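Local coordinates for protein cellulase (Clostridium cellulovorans, PDB 6UI3) that probably hydrolyses cellulose and related polysaccharides such as xylan, as a broad-specificity endoglucanase, through this family 5 glycoside hydrolase catalytic domain of a longer protein, at residues 85-88 and 89-93; 239-243 and 244-248. One frame throughout, in Å; residues are numbered along the deposited sequence.

Interaction 1. Residues 85-88 and 89-93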
loop_
_atom_site.group_PDB
_atom_site.type_symbol
_atom_site.label_atom_id
_atom_site.label_comp_id
_atom_site.label_asym_id
_atom_site.label_seq_id
_atom_site.Cartn_x
_atom_site.Cartn_y
_atom_site.Cartn_z
ATOM N N MET A 85 13.863 -3.469 13.111
ATOM C CA MET A 85 13.676 -2.073 12.727
ATOM C C MET A 85 14.773 -1.634 11.767
ATOM O O MET A 85 14.505 -0.932 10.784
ATOM C CB MET A 85 13.654 -1.191 13.976
ATOM C CG MET A 85 13.316 0.265 13.706
ATOM S SD MET A 85 11.588 0.574 13.279
ATOM C CE MET A 85 10.812 0.437 14.893
ATOM N N ALA A 86 16.020 -2.057 12.031
ATOM C CA ALA A 86 17.143 -1.674 11.179
ATOM C C ALA A 86 17.007 -2.266 9.784
ATOM O O ALA A 86 17.374 -1.622 8.800
ATOM C CB ALA A 86 18.465 -2.096 11.826
ATOM N N ARG A 87 16.497 -3.493 9.674
ATOM C CA ARG A 87 16.296 -4.074 8.350
ATOM C C ARG A 87 15.246 -3.297 7.567
ATOM O O ARG A 87 15.424 -3.014 6.379
ATOM C CB ARG A 87 15.913 -5.552 8.455
ATOM C CG ARG A 87 15.696 -6.239 7.111
ATOM C CD ARG A 87 16.944 -6.199 6.230
ATOM N NE ARG A 87 16.640 -6.682 4.889
ATOM C CZ ARG A 87 17.305 -6.343 3.791
ATOM N NH1 ARG A 87 18.366 -5.542 3.844
ATOM N NH2 ARG A 87 16.876 -6.803 2.618
ATOM N N VAL A 88 14.131 -2.959 8.208
ATOM C CA VAL A 88 13.110 -2.152 7.546
ATOM C C VAL A 88 13.723 -0.843 7.061
ATOM O O VAL A 88 13.502 -0.420 5.923
ATOM C CB VAL A 88 11.904 -1.925 8.481
ATOM C CG1 VAL A 88 10.929 -0.968 7.842
ATOM C CG2 VAL A 88 11.222 -3.248 8.828
ATOM N N GLU A 89 14.518 -0.195 7.921
ATOM C CA GLU A 89 15.182 1.051 7.547
ATOM C C GLU A 89 16.124 0.863 6.356
ATOM O O GLU A 89 16.184 1.718 5.469
ATOM C CB GLU A 89 15.931 1.584 8.765
ATOM C CG GLU A 89 16.710 2.857 8.506
ATOM C CD GLU A 89 17.350 3.432 9.757
ATOM O OE1 GLU A 89 17.636 2.660 10.692
ATOM O OE2 GLU A 89 17.571 4.664 9.799
ATOM N N THR A 90 16.871 -0.243 6.323
ATOM C CA THR A 90 17.760 -0.512 5.194
ATOM C C THR A 90 16.976 -0.599 3.892
ATOM O O THR A 90 17.393 -0.040 2.866
ATOM C CB THR A 90 18.552 -1.798 5.460
ATOM O OG1 THR A 90 19.358 -1.624 6.636
ATOM C CG2 THR A 90 19.437 -2.163 4.284
ATOM N N VAL A 91 15.835 -1.292 3.916
ATOM C CA VAL A 91 15.008 -1.418 2.713
ATOM C C VAL A 91 14.382 -0.080 2.328
ATOM O O VAL A 91 14.358 0.277 1.143
ATOM C CB VAL A 91 13.974 -2.542 2.902
ATOM C CG1 VAL A 91 13.035 -2.607 1.711
ATOM C CG2 VAL A 91 14.661 -3.880 3.113
ATOM N N VAL A 92 13.895 0.693 3.305
ATOM C CA VAL A 92 13.431 2.054 3.028
ATOM C C VAL A 92 14.500 2.811 2.256
ATOM O O VAL A 92 14.217 3.500 1.267
ATOM C CB VAL A 92 13.056 2.782 4.332
ATOM C CG1 VAL A 92 12.931 4.291 4.128
ATOM C CG2 VAL A 92 11.746 2.225 4.883
ATOM N N ASN A 93 15.750 2.696 2.709
ATOM C CA ASN A 93 16.835 3.440 2.086
ATOM C C ASN A 93 17.214 2.929 0.706
ATOM O O ASN A 93 17.800 3.694 -0.061
ATOM C CB ASN A 93 18.004 3.525 3.054
ATOM C CG ASN A 93 17.802 4.620 4.075
ATOM O OD1 ASN A 93 17.562 5.766 3.712
ATOM N ND2 ASN A 93 17.897 4.286 5.339
HETATM O O HOH W 1 19.301 0.497 8.966
#

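Interaction 2. Residues 239-243 and 244-248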
loop_
_atom_site.group_PDB
_atom_site.type_symbol
_atom_site.label_atom_id
_atom_site.label_comp_id
_atom_site.label_asym_id
_atom_site.label_seq_id
_atom_site.Cartn_x
_atom_site.Cartn_y
_atom_site.Cartn_z
ATOM N N THR A 239 -11.113 -14.151 -18.294
ATOM C CA THR A 239 -9.805 -13.719 -18.755
ATOM C C THR A 239 -9.847 -12.495 -19.660
ATOM O O THR A 239 -8.793 -11.906 -19.908
ATOM C CB THR A 239 -9.091 -14.852 -19.512
ATOM O OG1 THR A 239 -9.799 -15.164 -20.715
ATOM C CG2 THR A 239 -8.996 -16.103 -18.674
ATOM N N THR A 240 -11.009 -12.120 -20.181
ATOM C CA THR A 240 -11.123 -11.027 -21.146
ATOM C C THR A 240 -11.434 -9.725 -20.422
ATOM O O THR A 240 -12.315 -9.680 -19.553
ATOM C CB THR A 240 -12.223 -11.334 -22.175
ATOM O OG1 THR A 240 -11.874 -12.510 -22.918
ATOM C CG2 THR A 240 -12.434 -10.160 -23.162
ATOM N N PHE A 241 -10.728 -8.664 -20.791
ATOM C CA PHE A 241 -11.024 -7.325 -20.296
ATOM C C PHE A 241 -11.998 -6.679 -21.278
ATOM O O PHE A 241 -11.619 -6.332 -22.399
ATOM C CB PHE A 241 -9.750 -6.498 -20.135
ATOM C CG PHE A 241 -10.007 -5.113 -19.596
ATOM C CD1 PHE A 241 -9.662 -4.001 -20.327
ATOM C CD2 PHE A 241 -10.612 -4.923 -18.357
ATOM C CE1 PHE A 241 -9.907 -2.716 -19.833
ATOM C CE2 PHE A 241 -10.862 -3.647 -17.870
ATOM C CZ PHE A 241 -10.494 -2.546 -18.610
ATOM N N GLY A 242 -13.254 -6.543 -20.861
ATOM C CA GLY A 242 -14.306 -6.038 -21.717
ATOM C C GLY A 242 -15.053 -4.846 -21.149
ATOM O O GLY A 242 -14.701 -4.287 -20.107
ATOM N N ASP A 243 -16.113 -4.460 -21.859
ATOM C CA ASP A 243 -16.825 -3.223 -21.553
ATOM C C ASP A 243 -17.345 -3.198 -20.123
ATOM O O ASP A 243 -17.262 -2.169 -19.452
ATOM C CB ASP A 243 -18.002 -3.033 -22.512
ATOM C CG ASP A 243 -17.585 -2.659 -23.914
ATOM O OD1 ASP A 243 -16.416 -2.296 -24.124
ATOM O OD2 ASP A 243 -18.462 -2.712 -24.806
ATOM N N ALA A 244 -17.905 -4.309 -19.635
ATOM C CA ALA A 244 -18.472 -4.289 -18.287
ATOM C C ALA A 244 -17.389 -4.124 -17.229
ATOM O O ALA A 244 -17.615 -3.492 -16.189
ATOM C CB ALA A 244 -19.272 -5.563 -18.032
ATOM N N ASP A 245 -16.205 -4.669 -17.481
ATOM C CA ASP A 245 -15.099 -4.526 -16.545
ATOM C C ASP A 245 -14.625 -3.085 -16.492
ATOM O O ASP A 245 -14.389 -2.531 -15.404
ATOM C CB ASP A 245 -13.968 -5.464 -16.964
ATOM C CG ASP A 245 -14.444 -6.869 -17.194
ATOM O OD1 ASP A 245 -15.036 -7.455 -16.274
ATOM O OD2 ASP A 245 -14.296 -7.370 -18.334
ATOM N N ALA A 246 -14.435 -2.480 -17.670
ATOM C CA ALA A 246 -14.060 -1.075 -17.749
ATOM C C ALA A 246 -15.094 -0.195 -17.067
ATOM O O ALA A 246 -14.737 0.744 -16.339
ATOM C CB ALA A 246 -13.866 -0.673 -19.209
ATOM N N ALA A 247 -16.380 -0.483 -17.284
ATOM C CA ALA A 247 -17.431 0.315 -16.663
ATOM C C ALA A 247 -17.364 0.230 -15.145
ATOM O O ALA A 247 -17.582 1.230 -14.449
ATOM C CB ALA A 247 -18.791 -0.157 -17.168
ATOM N N PHE A 248 -17.075 -0.956 -14.603
ATOM C CA PHE A 248 -17.007 -1.098 -13.153
ATOM C C PHE A 248 -15.856 -0.271 -12.577
ATOM O O PHE A 248 -15.992 0.384 -11.528
ATOM C CB PHE A 248 -16.875 -2.574 -12.766
ATOM C CG PHE A 248 -16.964 -2.802 -11.289
ATOM C CD1 PHE A 248 -18.188 -2.757 -10.643
ATOM C CD2 PHE A 248 -15.830 -3.019 -10.533
ATOM C CE1 PHE A 248 -18.264 -2.932 -9.259
ATOM C CE2 PHE A 248 -15.897 -3.194 -9.167
ATOM C CZ PHE A 248 -17.104 -3.155 -8.527
#

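Interaction 1. Residues 85-88 and 89-93
Arg-87 folds its guanidinium group over Val-91, one helical turn further on, while Thr-90 turns its hydroxyl back to Ala-86. These i to i+3 and i to i+4 contacts run along helix 82-96, the helical arm of a beta-alpha-beta unit in the TIM barrel between strands 62-65 and 101-105. The methyl CG2 of Val-91 lies 3.6 Å above the plane of the Arg-87 guanidinium, over its centre, whereas CG2 of Thr-90 comes obliquely to NH1 at 3.6 Å. A bend at chi2 (60°) sends the arginine chain along the helix towards these methyl groups. On the inner side, CG1 of Val-88 and CG2 of Val-92 make a loose apolar contact at 4.4 Å.

The backbone bonds are regular alpha-helical ones, Val-92 N to Val-88 O at 2.9 Å among them. The carbonyl oxygen of Ala-86 is gripped three times. Thr-90 N and Thr-90 OG1 donate to Ala-86 O, each at 2.9 Å, from opposite faces of the carbonyl plane; OG1 can do so because chi1 of -62° sets it beside its own backbone N. A water supplies the third bond, donating to Ala-86 O at 2.9 Å and bridging to Glu-89 OE1 at 3.2 Å.

Further out, Glu-39 in a salt bridge, the carbonyl of Thr-47 and the hydroxyl of Tyr-94 hold the guanidinium and fix its rotation over Val-91. Val-91 and Val-92 pack against Ile-65 of the barrel, while Glu-89 extends its carboxylate outward, OE1 bonded to His-137 NE2 and OE2 to Tyr-141 OH.

Interaction 2. Residues 239-243 and 244-248
With chi1 at -51°, Asp-245 places its carboxylate beside its own backbone N and back towards Gly-242, while Phe-241, whose CG is anti to its backbone N (-179°), carries its ring forward to Asp-245 and Ala-246. Both lie at the N-terminus of helix 243-261, the aspartate in the cap and the phenylalanine in a hydrophobic staple. Gly-242 is the N-cap, and its N donates to Asp-245 OD2 at 2.9 Å in a fairly straight bond that uses the anti lone pair. This is one half of a capping box: the glycine has no side chain to return the second bond, and Asp-245 N makes only a weak one to Gly-242 O. That carbonyl is better engaged by Ala-246 N at 3.0 Å, in the first regular helical bond, and Ala-247 N follows on Asp-243 O.

Beside these polar bonds, Phe-241 and Ala-246 form the staple, with Phe-241 CZ 3.9 Å from Ala-246 CB. The ring and the Asp-245 side chain pass one another in opposite senses, ring and carboxylate planes 23° apart, with Phe-241 CD2 3.7 Å from Asp-245 CB. The carboxylates of Asp-243 and Asp-245, in the first turn, would be expected to interact favourably with the helix dipole.

The cap lies at the surface between two other helices. Phe-241 meets Phe-286 of helix 280-296 edge-to-face, Ala-246 touches Phe-289 of that same helix, and Leu-229 of helix 227-230 lies against both Phe-241 and Asp-245.

How the interactions relate
Interactions 1 and 2 belong to the same closed eight-stranded barrel and lie on opposite sides of the chain's centre, with their own centres 39 Å apart and nearest atoms about 31 Å apart, so they do not touch. Along the chain they come in series. Residues 85-93 lie within helix 82-96, between the second and third strands, 62-65 and 101-105; residues 239-248 span the loop end and the first turns of helix 243-261, which lies between the sixth and seventh, 217-222 and 267-272. One thus concerns the body of a barrel helix packed on the sheet, the other the start of such a helix at the surface. Both helices belong to the outer layer around the barrel.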